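Local structure of transcription termination factor FttA (Methanosarcina mazei, 2XR1) at residues V186-G191 / L631-T636; R197-L202 / I211-N216; S379-G384 / V614-S619; P205-L210 / A320-L325; P598-V603 / L624-R629. The protein probably terminates archaeal transcription by cutting nascent RNA at the polymerase exit channel and degrading it from the 5' end, using two zinc ions. All blocks are in the same frame, centred on the assembly; numbering follows the deposited sequence.

Contacts 1, 2 and 4 share one beta sheet of the metallo-beta-lactamase domain, with strand 185-190 beside strand 199-203 and that beside strand 208-211. Contacts 1 and 2 have centres about 9 Å apart. Contact 4 ties this sheet to the outer hairpin of the second, toward whose other end lie contact 5, on strands 602-606 and 627-630, and contact 3, where strand 376-380 meets helix 610-624; their centres are about 13 Å apart. The two-zinc site lies near contacts 2 and 3, the side chains of Ser-198 and Glu-380 being about 5 Å and 7 Å from a zinc ion. Contact 1 also reaches the dimer interface; contacts 4 and 5 are remote from the metals.

Contact 1: residues V186-G191 / L631-T636; sequences VTALGG and LTNLET
Thr-187 and Thr-636 face each other as a non-hydrogen-bonded antiparallel pair, and their side chains cross obliquely on the same face of the sheet. Their hydroxyls meet at 2.6 Å, OG1 to OG1, in a hydrogen bond that either could donate. Each OG1 sits beside its own backbone N (both chi1 -57°), which turns the two hydroxyls inward, giving each buried hydroxyl a partner in the other. Threonine suits both places, since its branched CB also favours an extended chain. Ala-188 points its CB at the turn and rests 3.6 Å from Thr-632 O; so small a side chain lets the backbones pair closely. Its N donates to Glu-635 O at 3.1 Å, and Leu-634 N in turn donates to Ala-188 O at 2.8 Å. Asn-633 lays OD1 3.3 Å from the CA of Gly-190, with a weak bond from Cys-192 N, while its ND2 bonds Glu-194 OE2. Leu-189 and Leu-634 touch by their CD2 methyls at 4.2 Å. A type II turn from Thr-632 to Glu-635 reverses the chain just ahead of strand 636-638. Thr-636 makes backbone hydrogen bonds to the second subunit and packs on its Thr-636. The C-terminus thus supplies the outermost strand of this sheet within the chain, an edge of the metallo-beta-lactamase sandwich that is used for dimerisation.

Contact 2: residues R197-L202 / I211-N216; sequences RSCFLL and IDCGVN
Cys-199 and Cys-213 both carry SG anti to the backbone N (chi1 -176° in Cys-199), which brings the two sulfurs to the same side of the paired chains. They touch at 4.1 Å, SG to SG, as compact apolar neighbours and not as a disulfide. Arg-197 has CG wedged between its backbone N and carbonyl carbon (chi1 56°), and from there the chain runs alongside Asn-216 in the same direction, the guanidinium and amide planes 52° apart. Asn-216 OD1 lies 3.5 Å from the CG of Arg-197, against its aliphatic part; the guanidinium itself is taken by Glu-194 and by Thr-224 O, and the amide nitrogen of Asn-216 by Asp-220 O. Beyond the cysteines, away from Arg-197, Phe-200 and Ile-211 form a hydrogen-bonded antiparallel pair: Ile-211 N gives to Phe-200 O at 2.8 Å, and Phe-200 N to Ile-211 O at 2.9 Å. This is the hairpin of strands 199-203 and 208-211, and the Ile-Asp-Cys-Gly run that leaves it matches motif 1 of the metallo-beta-lactamase superfamily. The motif's aspartate, Asp-212, binds no metal here; its OD2 bonds to Thr-244 OG1 and to ND1 of His-250, a second-shell grip that fixes the ring of a zinc ligand. A CB on Gly-214 would press tightly on the CA of Arg-197, so glycine permits the close approach; its N donates to Ser-198 O at 2.7 Å. Toward the sandwich interior, the CD1 of Ile-211 meets the CB of Leu-202 at 3.8 Å, and both pack on Phe-341 of the facing sheet.

Contact 3: residues S379-G384 / V614-S619; sequences SEATYG and VDLASS
Leu-616 makes the heart of this contact, touching Ala-381 and Gly-384 with different parts of its side chain. Its CD2 methyl meets the CB of Ala-381 at 3.6 Å and reaches the carbonyl O of Glu-380 at 3.9 Å. Nearer the helix, its CB lies 3.6 Å from the O of Gly-384. With CG anti to the backbone N (chi1 -175°), the leucine leans off helix 610-624 toward the end of strand 376-380, an apolar branch long enough to bridge helix and loop. Alanine and glycine suit the receiving side because they let the turn approach the helix backbone. That helix follows strand 602-606 and covers a face of the sheet in which strands 376-380 and 602-606 are neighbours, as expected in the layered metallo-beta-lactamase fold. Ala-381 and Gly-384 are the ends of a type I turn; one shell out, Glu-380 braces it by gripping Thr-382 twice through OE1: from the backbone N at 3.1 Å, almost head-on to the oxygen, and from OG1 at 2.6 Å, on the syn side but tilted out of the carboxylate plane. Its other oxygen, OE2, accepts from Tyr-356 N and bonds His-583. Thr-382 OG1 also bonds ND1 of the zinc ligand His-607, linking the turn to the metal site. On the helix side, Asp-615 OD2 accepts from Ala-386 N, and OD1 forms a salt bridge with Arg-586 NH1; this arginine also holds Gly-384 O and Ser-619 OG.

Contact 4: residues P205-L210 / A320-L325; sequences PESRIL and APDIKL
At one end of the metallo-beta-lactamase sandwich, where its two sheets face each other, Ser-207 and Ile-209 meet Asp-322 and Ile-323. The isoleucines meet end-on, CD1 of Ile-323 lying 3.6 Å from CG1 of Ile-209. Both keep CG1 beside the backbone N, and Phe-341 packs against both of them. Such branched apolar residues suit the layer between sheets, here strand 208-211 on one side and, on the other, the start of strand 323-329, just past the tight reversal after strand 317-320. Toward the loop ends of the two segments the contact turns polar. Ser-207 OG lies 2.8 Å from Asp-322 OD1 and 3.6 Å from the CB of Ala-320; serine suits the place, its small hydroxyl reaching the carboxylate while its CB packs on the CD1 of Ile-323. Asp-322 sends CG between its own N and carbonyl carbon (chi1 59°), which directs the carboxylate at the serine; its OD2 is bonded by Thr-204 OG1. Glu-206 lays its CG 3.6 Å from that OD2, then bends at chi2 (-80°) and leads its own carboxylate away, the two planes nearly perpendicular. Thr-178 N donates to OE1 and Ser-179 N to OE2 of Glu-206, probably easing the nearness of two acidic groups.

Contact 5: residues P598-V603 / L624-R629; sequences PRPERV and LKIETR
Arg-602 and Glu-627 run abreast. The CB of Arg-602 lies 3.7 Å from the backbone O of Glu-627; bends at chi2 and chi3 then bring the chain alongside the glutamate. CD comes to 3.6 Å from OE2, and NE closes a salt bridge with that oxygen at 3.0 Å. Beyond it, CZ and NH2 stay near the same atom, NH2 lying 4.1 Å from Glu-627 OE2. Guanidinium and carboxylate stand almost perpendicular; NE meets OE2 from above the carboxylate plane, the oxygen lies 27° out of the guanidinium plane, and the bond is bent (135° at the hydrogen). Long, flexible charged residues suit this outer face. Beneath them, the backbones pair as parallel strands: Val-603 N donates to Glu-627 O at 3.1 Å, and Arg-629 N to Val-603 O at 3.2 Å. The two strands, 602-606 and 627-630, belong to a beta-alpha-beta unit whose crossover is helix 610-624, and strand 627-630 forms the edge of its sheet within the chain. On the face turned to the helices, Val-603 and Thr-628 stand next to each other, and OG1 of Thr-628 bonds to Ala-617 O of the crossover helix. Ile-626, just ahead of the strand, sets its CG2 3.6 Å from CG1 of Val-603, one side chain lying across the other. The CD1 of Ile-626 meets the CG of Arg-599 at 4.1 Å, while the isoleucine also packs on Val-593 and Val-620 of two helices.

Contact 1: residues V186-G191 / L631-T636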
# COMPACT_ATOMS: atom_id res chain seq x y z
N VAL B 186 -0.83 -7.17 -4.45
CA VAL B 186 -1.60 -7.59 -3.28
C VAL B 186 -1.11 -6.85 -2.04
O VAL B 186 0.09 -6.90 -1.75
CB VAL B 186 -1.32 -9.03 -2.99
CG1 VAL B 186 -2.04 -9.43 -1.72
CG2 VAL B 186 -1.68 -9.90 -4.18
N THR B 187 -2.02 -6.15 -1.34
CA THR B 187 -1.72 -5.51 -0.05
C THR B 187 -2.38 -6.34 1.02
O THR B 187 -3.48 -6.82 0.82
CB THR B 187 -2.28 -4.07 0.05
OG1 THR B 187 -1.79 -3.25 -1.01
CG2 THR B 187 -1.86 -3.40 1.38
N ALA B 188 -1.68 -6.55 2.14
CA ALA B 188 -2.22 -7.34 3.26
C ALA B 188 -2.77 -6.40 4.33
O ALA B 188 -2.10 -5.44 4.74
CB ALA B 188 -1.14 -8.25 3.86
N LEU B 189 -3.99 -6.66 4.78
CA LEU B 189 -4.56 -5.84 5.80
C LEU B 189 -4.85 -6.58 7.11
O LEU B 189 -5.35 -5.98 8.06
CB LEU B 189 -5.84 -5.24 5.28
CG LEU B 189 -5.66 -4.39 4.03
CD1 LEU B 189 -7.04 -4.09 3.44
CD2 LEU B 189 -4.92 -3.09 4.32
N GLY B 190 -4.55 -7.87 7.14
CA GLY B 190 -4.64 -8.68 8.33
C GLY B 190 -4.51 -10.13 7.90
O GLY B 190 -4.82 -10.44 6.78
N GLY B 191 -4.09 -11.01 8.79
CA GLY B 191 -3.99 -12.42 8.47
C GLY B 191 -2.58 -12.86 8.09
O GLY B 191 -2.38 -13.95 7.52
N LEU B 631 4.04 -13.12 3.95
CA LEU B 631 3.52 -11.75 3.88
C LEU B 631 3.55 -11.08 5.27
O LEU B 631 3.65 -11.76 6.29
CB LEU B 631 2.11 -11.73 3.31
CG LEU B 631 1.92 -12.23 1.87
CD1 LEU B 631 0.45 -12.20 1.48
CD2 LEU B 631 2.74 -11.37 0.92
N THR B 632 3.54 -9.75 5.27
CA THR B 632 3.50 -8.96 6.50
C THR B 632 2.30 -8.05 6.42
O THR B 632 2.02 -7.51 5.36
CB THR B 632 4.81 -8.14 6.68
OG1 THR B 632 5.87 -9.02 7.04
CG2 THR B 632 4.70 -7.09 7.77
N ASN B 633 1.57 -7.87 7.51
CA ASN B 633 0.44 -6.92 7.48
C ASN B 633 0.95 -5.55 7.06
O ASN B 633 1.93 -5.10 7.58
CB ASN B 633 -0.26 -6.82 8.84
CG ASN B 633 -1.01 -8.07 9.18
OD1 ASN B 633 -1.35 -8.84 8.29
ND2 ASN B 633 -1.28 -8.29 10.44
N LEU B 634 0.28 -4.95 6.09
CA LEU B 634 0.53 -3.60 5.58
C LEU B 634 1.61 -3.46 4.54
O LEU B 634 1.87 -2.36 4.13
CB LEU B 634 0.70 -2.53 6.68
CG LEU B 634 -0.50 -2.30 7.59
CD1 LEU B 634 -0.12 -1.34 8.66
CD2 LEU B 634 -1.72 -1.81 6.80
N GLU B 635 2.20 -4.57 4.10
CA GLU B 635 3.08 -4.60 2.94
C GLU B 635 2.29 -4.88 1.67
O GLU B 635 1.22 -5.46 1.72
CB GLU B 635 4.16 -5.67 3.13
CG GLU B 635 5.05 -5.40 4.36
CD GLU B 635 6.53 -5.89 4.26
OE1 GLU B 635 6.75 -7.02 3.77
OE2 GLU B 635 7.47 -5.15 4.69
N THR B 636 2.77 -4.40 0.54
CA THR B 636 2.14 -4.64 -0.74
C THR B 636 3.21 -5.26 -1.63
O THR B 636 4.29 -4.76 -1.79
CB THR B 636 1.60 -3.35 -1.44
OG1 THR B 636 0.69 -2.70 -0.58
CG2 THR B 636 0.82 -3.68 -2.75

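Contact 2: residues R197-L202 / I211-N216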
# COMPACT_ATOMS: atom_id res chain seq x y z
N ARG B 197 -8.23 -12.36 11.46
CA ARG B 197 -8.52 -11.15 10.72
C ARG B 197 -7.90 -11.08 9.33
O ARG B 197 -7.40 -10.05 8.92
CB ARG B 197 -8.19 -9.91 11.54
CG ARG B 197 -6.77 -9.84 12.06
CD ARG B 197 -6.38 -8.42 12.51
NE ARG B 197 -4.96 -8.37 12.76
CZ ARG B 197 -4.30 -7.32 13.21
NH1 ARG B 197 -4.94 -6.19 13.48
NH2 ARG B 197 -2.99 -7.43 13.43
N SER B 198 -7.98 -12.20 8.61
CA SER B 198 -7.67 -12.29 7.23
C SER B 198 -8.41 -11.21 6.49
O SER B 198 -9.62 -10.98 6.73
CB SER B 198 -8.09 -13.64 6.67
OG SER B 198 -7.20 -14.72 7.04
N CYS B 199 -7.69 -10.57 5.57
CA CYS B 199 -8.21 -9.48 4.76
C CYS B 199 -7.10 -9.03 3.79
O CYS B 199 -6.02 -8.66 4.25
CB CYS B 199 -8.64 -8.32 5.66
SG CYS B 199 -9.40 -6.97 4.75
N PHE B 200 -7.33 -9.13 2.49
CA PHE B 200 -6.30 -8.88 1.50
C PHE B 200 -6.86 -7.99 0.40
O PHE B 200 -8.05 -8.04 0.05
CB PHE B 200 -5.81 -10.21 0.91
CG PHE B 200 -5.06 -11.05 1.87
CD1 PHE B 200 -3.66 -10.91 2.01
CD2 PHE B 200 -5.73 -11.91 2.71
CE1 PHE B 200 -2.95 -11.65 2.93
CE2 PHE B 200 -5.01 -12.66 3.67
CZ PHE B 200 -3.62 -12.54 3.78
N LEU B 201 -6.02 -7.18 -0.19
CA LEU B 201 -6.50 -6.35 -1.31
C LEU B 201 -5.75 -6.77 -2.54
O LEU B 201 -4.56 -6.76 -2.51
CB LEU B 201 -6.26 -4.89 -1.04
CG LEU B 201 -6.94 -3.97 -2.04
CD1 LEU B 201 -8.42 -3.95 -1.76
CD2 LEU B 201 -6.24 -2.52 -2.04
N LEU B 202 -6.46 -7.19 -3.59
CA LEU B 202 -5.87 -7.47 -4.90
C LEU B 202 -6.23 -6.28 -5.74
O LEU B 202 -7.37 -5.90 -5.77
CB LEU B 202 -6.46 -8.74 -5.49
CG LEU B 202 -6.25 -9.09 -6.95
CD1 LEU B 202 -4.79 -9.32 -7.32
CD2 LEU B 202 -7.13 -10.34 -7.22
N ILE B 211 -10.26 -9.64 -0.62
CA ILE B 211 -10.50 -11.02 -0.30
C ILE B 211 -10.52 -11.16 1.23
O ILE B 211 -9.52 -10.90 1.90
CB ILE B 211 -9.47 -11.96 -0.92
CG1 ILE B 211 -9.55 -11.93 -2.45
CG2 ILE B 211 -9.71 -13.42 -0.43
CD1 ILE B 211 -8.55 -11.00 -3.19
N ASP B 212 -11.68 -11.58 1.74
CA ASP B 212 -11.94 -11.79 3.17
C ASP B 212 -11.91 -10.48 3.98
O ASP B 212 -11.33 -9.48 3.57
CB ASP B 212 -11.02 -12.88 3.79
CG ASP B 212 -11.39 -14.33 3.32
OD1 ASP B 212 -12.53 -14.51 2.81
OD2 ASP B 212 -10.54 -15.31 3.47
N CYS B 213 -12.60 -10.50 5.11
CA CYS B 213 -12.51 -9.48 6.08
C CYS B 213 -12.89 -10.00 7.44
O CYS B 213 -14.02 -9.82 7.85
CB CYS B 213 -13.39 -8.34 5.70
SG CYS B 213 -12.98 -6.91 6.67
N GLY B 214 -11.93 -10.62 8.16
CA GLY B 214 -12.23 -11.41 9.35
C GLY B 214 -12.19 -10.71 10.67
O GLY B 214 -11.73 -9.58 10.75
N VAL B 215 -12.67 -11.38 11.72
CA VAL B 215 -12.47 -10.93 13.09
C VAL B 215 -11.16 -11.48 13.59
O VAL B 215 -10.68 -12.46 13.07
CB VAL B 215 -13.57 -11.44 14.06
CG1 VAL B 215 -14.90 -10.88 13.69
CG2 VAL B 215 -13.62 -12.95 14.07
N ASN B 216 -10.58 -10.87 14.61
CA ASN B 216 -9.40 -11.44 15.21
C ASN B 216 -9.76 -12.69 16.04
O ASN B 216 -10.87 -12.83 16.58
CB ASN B 216 -8.66 -10.43 16.12
CG ASN B 216 -7.16 -10.75 16.25
OD1 ASN B 216 -6.54 -11.22 15.30
ND2 ASN B 216 -6.60 -10.50 17.41

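Contact 3: residues S379-G384 / V614-S619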
# COMPACT_ATOMS: atom_id res chain seq x y z
N SER B 379 -1.07 -18.76 -0.16
CA SER B 379 -1.51 -19.96 0.55
C SER B 379 -1.60 -19.76 2.05
O SER B 379 -0.80 -19.05 2.62
CB SER B 379 -0.52 -21.10 0.30
OG SER B 379 -0.89 -22.23 1.06
N GLU B 380 -2.52 -20.46 2.68
CA GLU B 380 -2.52 -20.51 4.13
C GLU B 380 -1.35 -21.34 4.59
O GLU B 380 -0.80 -22.07 3.79
CB GLU B 380 -3.78 -21.16 4.71
CG GLU B 380 -3.94 -22.64 4.37
CD GLU B 380 -4.52 -23.40 5.51
OE1 GLU B 380 -3.89 -23.37 6.60
OE2 GLU B 380 -5.58 -24.03 5.32
N ALA B 381 -1.01 -21.22 5.88
CA ALA B 381 0.15 -21.88 6.47
C ALA B 381 -0.09 -22.36 7.92
O ALA B 381 0.82 -22.37 8.70
CB ALA B 381 1.38 -20.95 6.39
N THR B 382 -1.31 -22.76 8.27
CA THR B 382 -1.70 -23.01 9.68
C THR B 382 -0.88 -24.11 10.29
O THR B 382 -0.38 -23.97 11.39
CB THR B 382 -3.16 -23.41 9.84
OG1 THR B 382 -3.96 -22.51 9.10
CG2 THR B 382 -3.58 -23.37 11.30
N TYR B 383 -0.71 -25.19 9.54
CA TYR B 383 0.19 -26.25 9.96
C TYR B 383 1.52 -26.16 9.21
O TYR B 383 2.14 -27.17 8.82
CB TYR B 383 -0.49 -27.60 9.78
CG TYR B 383 -1.59 -27.87 10.79
CD1 TYR B 383 -2.79 -27.22 10.72
CD2 TYR B 383 -1.41 -28.76 11.81
CE1 TYR B 383 -3.79 -27.43 11.63
CE2 TYR B 383 -2.40 -28.99 12.73
CZ TYR B 383 -3.59 -28.32 12.63
OH TYR B 383 -4.57 -28.58 13.54
N GLY B 384 2.02 -24.95 9.05
CA GLY B 384 3.14 -24.73 8.18
C GLY B 384 4.49 -25.05 8.79
O GLY B 384 5.47 -25.11 8.08
N VAL B 614 6.81 -18.39 7.97
CA VAL B 614 8.19 -18.27 7.54
C VAL B 614 8.83 -19.65 7.26
O VAL B 614 9.59 -19.81 6.30
CB VAL B 614 9.01 -17.42 8.60
CG1 VAL B 614 10.51 -17.44 8.34
CG2 VAL B 614 8.43 -15.96 8.65
N ASP B 615 8.51 -20.63 8.09
CA ASP B 615 9.01 -21.99 7.90
C ASP B 615 8.48 -22.60 6.61
O ASP B 615 9.22 -23.13 5.80
CB ASP B 615 8.56 -22.89 9.06
CG ASP B 615 9.41 -24.16 9.21
OD1 ASP B 615 9.88 -24.76 8.18
OD2 ASP B 615 9.58 -24.56 10.41
N LEU B 616 7.19 -22.52 6.41
CA LEU B 616 6.61 -23.03 5.20
C LEU B 616 7.19 -22.31 3.97
O LEU B 616 7.52 -22.96 2.98
CB LEU B 616 5.08 -22.93 5.25
CG LEU B 616 4.39 -23.55 4.06
CD1 LEU B 616 4.63 -25.05 4.02
CD2 LEU B 616 2.91 -23.23 4.05
N ALA B 617 7.30 -20.99 4.02
CA ALA B 617 7.79 -20.26 2.85
C ALA B 617 9.16 -20.79 2.44
O ALA B 617 9.32 -21.24 1.32
CB ALA B 617 7.82 -18.78 3.07
N SER B 618 10.13 -20.75 3.36
CA SER B 618 11.50 -21.12 3.02
C SER B 618 11.59 -22.58 2.70
O SER B 618 12.42 -22.96 1.89
CB SER B 618 12.51 -20.74 4.11
OG SER B 618 12.19 -21.29 5.34
N SER B 619 10.72 -23.41 3.28
CA SER B 619 10.68 -24.80 2.87
C SER B 619 10.33 -24.96 1.39
O SER B 619 11.00 -25.73 0.68
CB SER B 619 9.79 -25.62 3.77
OG SER B 619 10.41 -25.67 5.03

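Contact 4: residues P205-L210 / A320-L325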
# COMPACT_ATOMS: atom_id res chain seq x y z
N PRO B 205 -4.82 -1.41 -12.04
CA PRO B 205 -5.11 -0.00 -12.26
C PRO B 205 -6.59 0.32 -12.33
O PRO B 205 -6.99 1.47 -12.08
CB PRO B 205 -4.41 0.31 -13.59
CG PRO B 205 -3.34 -0.71 -13.72
CD PRO B 205 -3.78 -1.94 -12.95
N GLU B 206 -7.41 -0.68 -12.68
CA GLU B 206 -8.86 -0.46 -12.85
C GLU B 206 -9.64 -0.98 -11.64
O GLU B 206 -10.80 -0.67 -11.48
CB GLU B 206 -9.40 -1.22 -14.07
CG GLU B 206 -8.55 -1.15 -15.35
CD GLU B 206 -8.73 0.14 -16.15
OE1 GLU B 206 -9.66 0.94 -15.86
OE2 GLU B 206 -7.92 0.34 -17.11
N SER B 207 -9.04 -1.79 -10.80
CA SER B 207 -9.85 -2.56 -9.91
C SER B 207 -9.20 -2.87 -8.59
O SER B 207 -7.98 -3.01 -8.49
CB SER B 207 -10.25 -3.85 -10.62
OG SER B 207 -10.88 -3.48 -11.83
N ARG B 208 -10.06 -2.97 -7.59
CA ARG B 208 -9.67 -3.25 -6.23
C ARG B 208 -10.64 -4.26 -5.69
O ARG B 208 -11.84 -4.06 -5.76
CB ARG B 208 -9.67 -1.95 -5.44
CG ARG B 208 -8.48 -1.06 -5.79
CD ARG B 208 -8.81 0.37 -5.74
NE ARG B 208 -9.88 0.71 -6.69
CZ ARG B 208 -9.71 1.10 -7.97
NH1 ARG B 208 -8.49 1.23 -8.50
NH2 ARG B 208 -10.78 1.35 -8.73
N ILE B 209 -10.09 -5.39 -5.27
CA ILE B 209 -10.86 -6.53 -4.83
C ILE B 209 -10.36 -6.81 -3.45
O ILE B 209 -9.17 -6.83 -3.23
CB ILE B 209 -10.64 -7.81 -5.76
CG1 ILE B 209 -10.98 -7.47 -7.22
CG2 ILE B 209 -11.55 -8.91 -5.39
CD1 ILE B 209 -12.35 -6.80 -7.43
N LEU B 210 -11.29 -7.03 -2.55
CA LEU B 210 -10.99 -7.38 -1.18
C LEU B 210 -11.27 -8.85 -0.98
O LEU B 210 -12.40 -9.28 -1.19
CB LEU B 210 -11.84 -6.52 -0.25
CG LEU B 210 -11.28 -6.05 1.07
CD1 LEU B 210 -9.98 -5.28 0.96
CD2 LEU B 210 -12.37 -5.20 1.65
N ALA B 320 -15.23 -7.59 -12.56
CA ALA B 320 -14.66 -6.29 -12.82
C ALA B 320 -14.25 -6.21 -14.28
O ALA B 320 -14.23 -7.20 -14.99
CB ALA B 320 -13.48 -6.03 -11.90
N PRO B 321 -13.95 -5.01 -14.77
CA PRO B 321 -13.67 -4.92 -16.20
C PRO B 321 -12.46 -5.77 -16.63
O PRO B 321 -12.30 -6.05 -17.79
CB PRO B 321 -13.36 -3.44 -16.40
CG PRO B 321 -13.98 -2.74 -15.24
CD PRO B 321 -13.99 -3.70 -14.11
N ASP B 322 -11.61 -6.15 -15.69
CA ASP B 322 -10.40 -6.87 -16.05
C ASP B 322 -10.12 -8.03 -15.13
O ASP B 322 -9.00 -8.50 -15.09
CB ASP B 322 -9.20 -5.92 -16.08
CG ASP B 322 -8.93 -5.21 -14.71
OD1 ASP B 322 -9.76 -5.24 -13.75
OD2 ASP B 322 -7.85 -4.61 -14.60
N ILE B 323 -11.12 -8.50 -14.40
CA ILE B 323 -10.92 -9.61 -13.49
C ILE B 323 -12.04 -10.62 -13.59
O ILE B 323 -13.20 -10.24 -13.51
CB ILE B 323 -10.78 -9.14 -12.04
CG1 ILE B 323 -9.70 -8.08 -11.92
CG2 ILE B 323 -10.43 -10.33 -11.14
CD1 ILE B 323 -9.49 -7.63 -10.53
N LYS B 324 -11.67 -11.88 -13.81
CA LYS B 324 -12.62 -12.98 -13.80
C LYS B 324 -12.29 -13.88 -12.64
O LYS B 324 -11.14 -14.22 -12.44
CB LYS B 324 -12.50 -13.81 -15.07
CG LYS B 324 -13.15 -13.19 -16.24
CD LYS B 324 -13.11 -14.12 -17.41
CE LYS B 324 -13.55 -13.41 -18.73
NZ LYS B 324 -12.87 -12.08 -18.89
N LEU B 325 -13.30 -14.27 -11.89
CA LEU B 325 -13.16 -15.10 -10.69
C LEU B 325 -13.81 -16.46 -10.90
O LEU B 325 -14.88 -16.56 -11.52
CB LEU B 325 -13.87 -14.43 -9.52
CG LEU B 325 -14.10 -15.29 -8.27
CD1 LEU B 325 -12.78 -15.71 -7.60
CD2 LEU B 325 -15.04 -14.60 -7.24

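Contact 5: residues P598-V603 / L624-R629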
# COMPACT_ATOMS: atom_id res chain seq x y z
N PRO B 598 -0.74 -25.52 -13.56
CA PRO B 598 0.70 -25.46 -13.76
C PRO B 598 1.44 -25.17 -12.45
O PRO B 598 0.81 -24.96 -11.41
CB PRO B 598 0.87 -24.27 -14.70
CG PRO B 598 -0.48 -23.97 -15.22
CD PRO B 598 -1.47 -24.47 -14.30
N ARG B 599 2.77 -25.18 -12.51
CA ARG B 599 3.59 -24.76 -11.37
C ARG B 599 3.61 -23.24 -11.29
O ARG B 599 3.82 -22.58 -12.30
CB ARG B 599 4.99 -25.27 -11.57
CG ARG B 599 5.98 -25.12 -10.43
CD ARG B 599 7.32 -25.72 -10.95
NE ARG B 599 8.10 -26.53 -9.99
CZ ARG B 599 7.63 -27.53 -9.24
NH1 ARG B 599 6.35 -27.88 -9.24
NH2 ARG B 599 8.48 -28.18 -8.46
N PRO B 600 3.35 -22.68 -10.12
CA PRO B 600 3.37 -21.23 -10.00
C PRO B 600 4.80 -20.69 -9.92
O PRO B 600 5.71 -21.42 -9.57
CB PRO B 600 2.66 -20.99 -8.67
CG PRO B 600 2.96 -22.18 -7.90
CD PRO B 600 2.98 -23.31 -8.85
N GLU B 601 4.96 -19.42 -10.22
CA GLU B 601 6.25 -18.78 -10.22
C GLU B 601 6.53 -18.13 -8.86
O GLU B 601 7.69 -17.98 -8.50
CB GLU B 601 6.31 -17.70 -11.33
CG GLU B 601 5.94 -18.18 -12.73
CD GLU B 601 5.92 -17.05 -13.81
OE1 GLU B 601 5.84 -15.82 -13.46
OE2 GLU B 601 5.98 -17.42 -15.02
N ARG B 602 5.50 -17.72 -8.14
CA ARG B 602 5.69 -17.29 -6.75
C ARG B 602 4.66 -17.89 -5.80
O ARG B 602 3.55 -18.15 -6.19
CB ARG B 602 5.65 -15.77 -6.58
CG ARG B 602 6.08 -14.95 -7.71
CD ARG B 602 7.53 -14.51 -7.70
NE ARG B 602 7.75 -13.25 -6.98
CZ ARG B 602 7.20 -12.06 -7.28
NH1 ARG B 602 6.33 -11.90 -8.32
NH2 ARG B 602 7.50 -10.99 -6.50
N VAL B 603 5.05 -18.15 -4.57
CA VAL B 603 4.07 -18.36 -3.54
C VAL B 603 4.30 -17.50 -2.31
O VAL B 603 5.42 -17.14 -2.00
CB VAL B 603 3.76 -19.83 -3.21
CG1 VAL B 603 4.48 -20.83 -4.16
CG2 VAL B 603 3.91 -20.08 -1.81
N LEU B 624 11.21 -27.06 -3.45
CA LEU B 624 10.57 -27.01 -4.76
C LEU B 624 11.17 -25.99 -5.71
O LEU B 624 10.81 -25.95 -6.87
CB LEU B 624 9.09 -26.74 -4.59
CG LEU B 624 8.41 -27.75 -3.68
CD1 LEU B 624 7.01 -27.24 -3.33
CD2 LEU B 624 8.40 -29.15 -4.34
N LYS B 625 12.09 -25.18 -5.22
CA LYS B 625 12.73 -24.15 -6.02
C LYS B 625 11.76 -23.08 -6.51
O LYS B 625 12.05 -22.37 -7.44
CB LYS B 625 13.53 -24.75 -7.19
CG LYS B 625 14.90 -25.31 -6.78
N ILE B 626 10.61 -22.93 -5.88
CA ILE B 626 9.70 -21.84 -6.25
C ILE B 626 9.97 -20.63 -5.33
O ILE B 626 9.99 -20.76 -4.13
CB ILE B 626 8.24 -22.27 -6.05
CG1 ILE B 626 7.90 -23.46 -6.92
CG2 ILE B 626 7.28 -21.15 -6.35
CD1 ILE B 626 6.62 -24.11 -6.47
N GLU B 627 10.17 -19.45 -5.87
CA GLU B 627 10.39 -18.29 -5.00
C GLU B 627 9.20 -18.01 -4.07
O GLU B 627 8.08 -17.69 -4.54
CB GLU B 627 10.63 -17.06 -5.84
CG GLU B 627 11.02 -15.85 -5.04
CD GLU B 627 11.31 -14.66 -5.93
OE1 GLU B 627 12.34 -14.68 -6.66
OE2 GLU B 627 10.49 -13.70 -5.91
N THR B 628 9.42 -18.14 -2.77
CA THR B 628 8.30 -17.91 -1.85
C THR B 628 8.70 -17.20 -0.56
O THR B 628 9.80 -17.36 -0.07
CB THR B 628 7.51 -19.22 -1.56
OG1 THR B 628 7.66 -19.59 -0.19
CG2 THR B 628 7.93 -20.37 -2.48
N ARG B 629 7.78 -16.44 -0.00
CA ARG B 629 8.03 -15.55 1.11
C ARG B 629 6.76 -15.24 1.91
O ARG B 629 5.67 -15.13 1.33
CB ARG B 629 8.57 -14.25 0.55
CG ARG B 629 8.52 -13.09 1.53
CD ARG B 629 9.56 -11.96 1.18
NE ARG B 629 9.22 -11.21 -0.05
CZ ARG B 629 8.21 -10.33 -0.16
NH1 ARG B 629 7.39 -10.08 0.87
NH2 ARG B 629 8.03 -9.71 -1.33